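PDB 3IF2: aminotransferase from Psychrobacter arcticus 273-4, which binds pyridoxal 5'-phosphate and probably transfers amino groups between amino and keto acids, perhaps as a valine-pyruvate transaminase. Local coordinates for residues P33-G38 with K389-V394; Y100-T105 with L262-N267. All blocks are in the same frame, centred on the assembly; numbering follows the deposited sequence.

Interaction 1: residues P33-G38 with K389-V394; sequences PVNMLG and KGTLIV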
loop_
_atom_site.group_PDB
_atom_site.type_symbol
_atom_site.label_atom_id
_atom_site.label_comp_id
_atom_site.label_asym_id
_atom_site.label_seq_id
_atom_site.Cartn_x
_atom_site.Cartn_y
_atom_site.Cartn_z
ATOM N N PRO A 33 21.122 -21.442 11.246
ATOM C CA PRO A 33 20.027 -21.132 12.168
ATOM C C PRO A 33 20.450 -20.035 13.156
ATOM O O PRO A 33 21.648 -19.838 13.384
ATOM C CB PRO A 33 19.762 -22.472 12.861
ATOM C CG PRO A 33 21.025 -23.225 12.777
ATOM C CD PRO A 33 21.862 -22.650 11.671
ATOM N N VAL A 34 19.470 -19.325 13.706
ATOM C CA VAL A 34 19.714 -18.214 14.640
ATOM C C VAL A 34 18.685 -18.139 15.758
ATOM O O VAL A 34 17.566 -18.633 15.597
ATOM C CB VAL A 34 19.669 -16.840 13.890
ATOM C CG1 VAL A 34 20.838 -16.720 12.920
ATOM C CG2 VAL A 34 18.312 -16.656 13.171
ATOM N N ASN A 35 19.081 -17.514 16.871
ATOM C CA ASN A 35 18.186 -17.210 17.985
ATOM C C ASN A 35 17.622 -15.850 17.593
ATOM O O ASN A 35 18.243 -14.826 17.846
ATOM C CB ASN A 35 18.927 -17.142 19.332
ATOM C CG ASN A 35 19.627 -18.443 19.703
ATOM O OD1 ASN A 35 19.209 -19.530 19.307
ATOM N ND2 ASN A 35 20.687 -18.333 20.492
HETATM N N MSE A 36 16.463 -15.843 16.941
HETATM C CA MSE A 36 15.858 -14.616 16.397
HETATM C C MSE A 36 14.989 -13.879 17.433
HETATM O O MSE A 36 13.809 -14.183 17.594
HETATM C CB MSE A 36 15.075 -14.956 15.104
HETATM C CG MSE A 36 14.290 -13.794 14.424
HETATM SE SE MSE A 36 15.344 -12.158 14.187
HETATM C CE MSE A 36 14.009 -11.159 13.170
ATOM N N LEU A 37 15.599 -12.926 18.142
ATOM C CA LEU A 37 14.918 -12.056 19.133
ATOM C C LEU A 37 14.805 -10.599 18.672
ATOM O O LEU A 37 14.407 -9.746 19.455
ATOM C CB LEU A 37 15.663 -12.112 20.487
ATOM C CG LEU A 37 15.790 -13.482 21.143
ATOM C CD1 LEU A 37 16.613 -13.373 22.431
ATOM C CD2 LEU A 37 14.392 -14.076 21.403
ATOM N N GLY A 38 15.138 -10.325 17.406
ATOM C CA GLY A 38 15.104 -8.970 16.807
ATOM C C GLY A 38 13.896 -8.543 15.975
ATOM O O GLY A 38 13.769 -7.352 15.625
ATOM N N LYS A 389 27.665 -14.615 17.106
ATOM C CA LYS A 389 27.397 -15.819 17.937
ATOM C C LYS A 389 25.942 -16.350 17.764
ATOM O O LYS A 389 25.405 -17.051 18.644
ATOM C CB LYS A 389 27.729 -15.550 19.421
ATOM C CG LYS A 389 29.174 -15.073 19.650
ATOM C CD LYS A 389 29.545 -14.888 21.134
ATOM C CE LYS A 389 30.105 -16.173 21.757
ATOM N NZ LYS A 389 31.476 -16.542 21.266
ATOM N N GLY A 390 25.309 -16.011 16.638
ATOM C CA GLY A 390 23.977 -16.491 16.297
ATOM C C GLY A 390 22.729 -15.895 16.932
ATOM O O GLY A 390 21.634 -16.325 16.567
ATOM N N THR A 391 22.861 -14.935 17.858
ATOM C CA THR A 391 21.700 -14.300 18.533
ATOM C C THR A 391 21.459 -12.852 18.027
ATOM O O THR A 391 22.367 -12.011 18.063
ATOM C CB THR A 391 21.861 -14.347 20.065
ATOM O OG1 THR A 391 21.946 -15.711 20.477
ATOM C CG2 THR A 391 20.675 -13.711 20.781
ATOM N N LEU A 392 20.232 -12.570 17.573
ATOM C CA LEU A 392 19.883 -11.266 17.013
ATOM C C LEU A 392 18.908 -10.498 17.884
ATOM O O LEU A 392 17.844 -10.998 18.176
ATOM C CB LEU A 392 19.325 -11.410 15.595
ATOM C CG LEU A 392 20.386 -11.530 14.481
ATOM C CD1 LEU A 392 21.229 -12.796 14.595
ATOM C CD2 LEU A 392 19.718 -11.469 13.107
ATOM N N ILE A 393 19.302 -9.292 18.292
ATOM C CA ILE A 393 18.467 -8.352 19.040
ATOM C C ILE A 393 18.518 -7.033 18.253
ATOM O O ILE A 393 19.107 -7.002 17.187
ATOM C CB ILE A 393 18.916 -8.258 20.538
ATOM C CG1 ILE A 393 20.390 -7.845 20.724
ATOM C CG2 ILE A 393 18.733 -9.620 21.212
ATOM C CD1 ILE A 393 20.735 -6.420 20.366
ATOM N N VAL A 394 17.886 -5.967 18.735
ATOM C CA VAL A 394 17.956 -4.651 18.070
ATOM C C VAL A 394 18.637 -3.632 19.022
ATOM O O VAL A 394 18.218 -3.503 20.181
ATOM C CB VAL A 394 16.576 -4.150 17.618
ATOM C CG1 VAL A 394 16.725 -2.933 16.702
ATOM C CG2 VAL A 394 15.832 -5.248 16.853
#
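Asn-35 bonds through its backbone to the two neighbours of Thr-391, as in a parallel pairing: Asn-35 N gives its hydrogen to Gly-390 O at 2.8 Å, and Asn-35 O accepts from Leu-392 N in an almost straight bond (N-H...O 174°). Farther along, Leu-37 N reaches Leu-392 O at 3.0 Å, though at a more bent angle. The end formed by Leu-37, Gly-38, Ile-393 and Val-394 is buried and close-knit: Leu-37 CB lies 4.0 Å from Ile-393 CG2, and Val-394 CG2 rests against Gly-38 O. Met-36, a selenomethionine, and Leu-392 turn to the face lined by helix 16-29. On the opposite face, toward helix 423-441, Asn-35 holds CG beside its own backbone N (chi1 -60°), from where ND2 donates to Thr-391 OG1 at 2.9 Å, with OG1 lying 19° out of the amide plane of Asn-35. The other end, at the partly exposed Val-34 and Gly-390, is more open to solvent. Gly-390, with positive phi, is the C' residue of a Schellman motif that closes helix 379-388. The result is a two-stranded parallel sheet joining an N-terminal segment to the C-terminal part of a fold type I aminotransferase of the class I and II family.

Interaction 2: residues Y100-T105 with L262-N267; sequences YDWNLT and LNWDNN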
loop_
_atom_site.group_PDB
_atom_site.type_symbol
_atom_site.label_atom_id
_atom_site.label_comp_id
_atom_site.label_asym_id
_atom_site.label_seq_id
_atom_site.Cartn_x
_atom_site.Cartn_y
_atom_site.Cartn_z
ATOM N N TYR A 100 -17.650 2.723 23.417
ATOM C CA TYR A 100 -17.133 4.046 23.859
ATOM C C TYR A 100 -18.048 5.266 23.719
ATOM O O TYR A 100 -17.741 6.318 24.297
ATOM C CB TYR A 100 -15.801 4.337 23.160
ATOM C CG TYR A 100 -14.800 3.220 23.318
ATOM C CD1 TYR A 100 -14.124 3.051 24.520
ATOM C CD2 TYR A 100 -14.558 2.295 22.282
ATOM C CE1 TYR A 100 -13.210 2.005 24.700
ATOM C CE2 TYR A 100 -13.638 1.234 22.454
ATOM C CZ TYR A 100 -12.975 1.108 23.669
ATOM O OH TYR A 100 -12.088 0.113 23.908
ATOM N N ASP A 101 -19.135 5.148 22.957
ATOM C CA ASP A 101 -20.099 6.243 22.779
ATOM C C ASP A 101 -19.478 7.568 22.213
ATOM O O ASP A 101 -19.789 8.681 22.672
ATOM C CB ASP A 101 -20.867 6.475 24.109
ATOM C CG ASP A 101 -22.186 7.232 23.923
ATOM O OD1 ASP A 101 -22.942 6.971 22.955
ATOM O OD2 ASP A 101 -22.484 8.088 24.777
ATOM N N TRP A 102 -18.599 7.421 21.217
ATOM C CA TRP A 102 -17.965 8.563 20.534
ATOM C C TRP A 102 -18.853 9.212 19.455
ATOM O O TRP A 102 -18.467 10.242 18.914
ATOM C CB TRP A 102 -16.612 8.162 19.907
ATOM C CG TRP A 102 -15.573 7.676 20.879
ATOM C CD1 TRP A 102 -15.431 8.053 22.172
ATOM C CD2 TRP A 102 -14.466 6.808 20.594
ATOM N NE1 TRP A 102 -14.339 7.445 22.731
ATOM C CE2 TRP A 102 -13.726 6.673 21.787
ATOM C CE3 TRP A 102 -14.034 6.121 19.448
ATOM C CZ2 TRP A 102 -12.574 5.878 21.879
ATOM C CZ3 TRP A 102 -12.887 5.319 19.538
ATOM C CH2 TRP A 102 -12.173 5.207 20.754
ATOM N N ASN A 103 -20.020 8.610 19.171
ATOM C CA ASN A 103 -20.979 9.080 18.167
ATOM C C ASN A 103 -20.347 9.165 16.762
ATOM O O ASN A 103 -20.588 10.103 15.996
ATOM C CB ASN A 103 -21.639 10.397 18.614
ATOM C CG ASN A 103 -22.976 10.637 17.939
ATOM O OD1 ASN A 103 -23.597 9.704 17.424
ATOM N ND2 ASN A 103 -23.432 11.882 17.949
ATOM N N LEU A 104 -19.534 8.161 16.430
ATOM C CA LEU A 104 -18.892 8.112 15.122
ATOM C C LEU A 104 -19.905 7.753 14.038
ATOM O O LEU A 104 -20.951 7.163 14.324
ATOM C CB LEU A 104 -17.775 7.059 15.059
ATOM C CG LEU A 104 -16.533 7.093 15.952
ATOM C CD1 LEU A 104 -15.609 5.965 15.514
ATOM C CD2 LEU A 104 -15.830 8.448 15.882
ATOM N N THR A 105 -19.592 8.170 12.811
ATOM C CA THR A 105 -20.316 7.764 11.596
ATOM C C THR A 105 -19.234 7.174 10.682
ATOM O O THR A 105 -18.054 7.118 11.062
ATOM C CB THR A 105 -21.111 8.912 10.920
ATOM O OG1 THR A 105 -20.229 9.817 10.247
ATOM C CG2 THR A 105 -21.969 9.660 11.943
ATOM N N LEU A 262 -8.933 4.402 26.613
ATOM C CA LEU A 262 -8.874 4.761 25.199
ATOM C C LEU A 262 -9.874 5.896 25.049
ATOM O O LEU A 262 -11.078 5.687 25.248
ATOM C CB LEU A 262 -9.260 3.585 24.294
ATOM C CG LEU A 262 -9.103 3.807 22.779
ATOM C CD1 LEU A 262 -7.629 3.966 22.401
ATOM C CD2 LEU A 262 -9.742 2.648 21.996
ATOM N N ASN A 263 -9.365 7.095 24.747
ATOM C CA ASN A 263 -10.186 8.289 24.527
ATOM C C ASN A 263 -10.041 8.824 23.101
ATOM O O ASN A 263 -9.052 8.555 22.411
ATOM C CB ASN A 263 -9.824 9.387 25.530
ATOM C CG ASN A 263 -10.333 9.103 26.942
ATOM O OD1 ASN A 263 -9.554 9.114 27.892
ATOM N ND2 ASN A 263 -11.632 8.857 27.084
ATOM N N TRP A 264 -11.054 9.587 22.689
ATOM C CA TRP A 264 -11.118 10.200 21.377
ATOM C C TRP A 264 -12.014 11.446 21.353
ATOM O O TRP A 264 -12.946 11.591 22.160
ATOM C CB TRP A 264 -11.650 9.177 20.360
ATOM C CG TRP A 264 -11.661 9.682 18.937
ATOM C CD1 TRP A 264 -10.637 9.656 18.046
ATOM C CD2 TRP A 264 -12.744 10.342 18.283
ATOM N NE1 TRP A 264 -11.023 10.235 16.864
ATOM C CE2 TRP A 264 -12.314 10.670 16.989
ATOM C CE3 TRP A 264 -14.035 10.699 18.673
ATOM C CZ2 TRP A 264 -13.138 11.341 16.078
ATOM C CZ3 TRP A 264 -14.855 11.352 17.759
ATOM C CH2 TRP A 264 -14.404 11.661 16.484
ATOM N N ASP A 265 -11.666 12.350 20.436
ATOM C CA ASP A 265 -12.448 13.541 20.081
ATOM C C ASP A 265 -12.009 13.981 18.664
ATOM O O ASP A 265 -11.108 13.347 18.084
ATOM C CB ASP A 265 -12.344 14.652 21.142
ATOM C CG ASP A 265 -10.945 15.272 21.264
ATOM O OD1 ASP A 265 -10.074 15.137 20.358
ATOM O OD2 ASP A 265 -10.734 15.935 22.306
ATOM N N ASN A 266 -12.589 15.057 18.125
ATOM C CA ASN A 266 -12.239 15.514 16.759
ATOM C C ASN A 266 -10.809 16.026 16.544
ATOM O O ASN A 266 -10.399 16.176 15.403
ATOM C CB ASN A 266 -13.275 16.493 16.195
ATOM C CG ASN A 266 -14.629 15.835 16.013
ATOM O OD1 ASN A 266 -15.408 15.748 16.956
ATOM N ND2 ASN A 266 -14.915 15.360 14.804
ATOM N N ASN A 267 -10.058 16.284 17.616
ATOM C CA ASN A 267 -8.657 16.655 17.497
ATOM C C ASN A 267 -7.715 15.442 17.764
ATOM O O ASN A 267 -6.506 15.622 17.963
ATOM C CB ASN A 267 -8.344 17.849 18.421
ATOM C CG ASN A 267 -7.178 18.672 17.921
ATOM O OD1 ASN A 267 -7.134 19.049 16.750
ATOM N ND2 ASN A 267 -6.225 18.948 18.797
HETATM O O HOH W 1 -13.548 7.125 25.464
#
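The indole of Trp-102 is sandwiched between CB atoms: Trp-264 CB sits over the centre of one face, 3.6 Å from the centroid of the six-membered ring and only 13° off its normal, a CH-pi contact, while Tyr-100 CB lies toward the rim of the opposite face. At the indole edge, in its plane, are Leu-262 O and a water. This water accepts from Trp-102 NE1 at 2.9 Å and donates to Leu-262 O, and a weak bond from Asn-263 ND2 adds a third link, so the indole N-H and the backbone carbonyl are bridged without any direct hydrogen bond between the segments. The ring of Trp-264 is covered in turn by Leu-104, whose CD2 lies over the six-membered ring 3.7 Å from its centroid, with Asn-266 N toward the rim of the other face. With CG anti to the backbone N (chi1 -176°), Trp-264 extends its indole toward Leu-104 while its CB stays on Trp-102. The Trp-102 and Trp-264 ring planes meet at 38°. Leu-262 CD2 fits between Trp-102 CH2, at 3.7 Å, and Tyr-100 OH, at 3.9 Å. Replacing Trp-102 by an alanine would probably leave a gap between Tyr-100 and Trp-264 CB and deprive the bridging water of its indole donor. Leu-270 of strand 268-273 touches Trp-102, Leu-262 and Trp-264, tying the cluster to the large sheet. Just past Trp-264, Asp-265 OD1 accepts from Asn-267 N in an Asx turn that leads into that strand. The arrangement is an aromatic and aliphatic cluster between two loops of the aminotransferase large domain, one following helix 86-100 and the other leading into strand 268-273.

How the interactions relate
Interactions 1 and 2 lie on opposite sides of the chain's centre, with their centres 41 Å apart and their nearest atoms about 25 Å apart. They share no strand or helix. Along the chain, interaction 2 is nested within interaction 1: 33-38 comes first, then 100-105 and 262-267, and 389-394 closes the outer loop. Interaction 2 belongs to the large domain, joining loops that flank its mixed sheet, whereas interaction 1 brings the N-terminal segment onto the C-terminal part, probably the small domain of fold type I, beside helices 16-29 and 423-441. The two contacts thus tie together different parts of the subunit, and both stand back from the cofactor: Val-394 and Leu-262 have side chains about 11 and 13 Å from a bound pyridoxal phosphate, respectively.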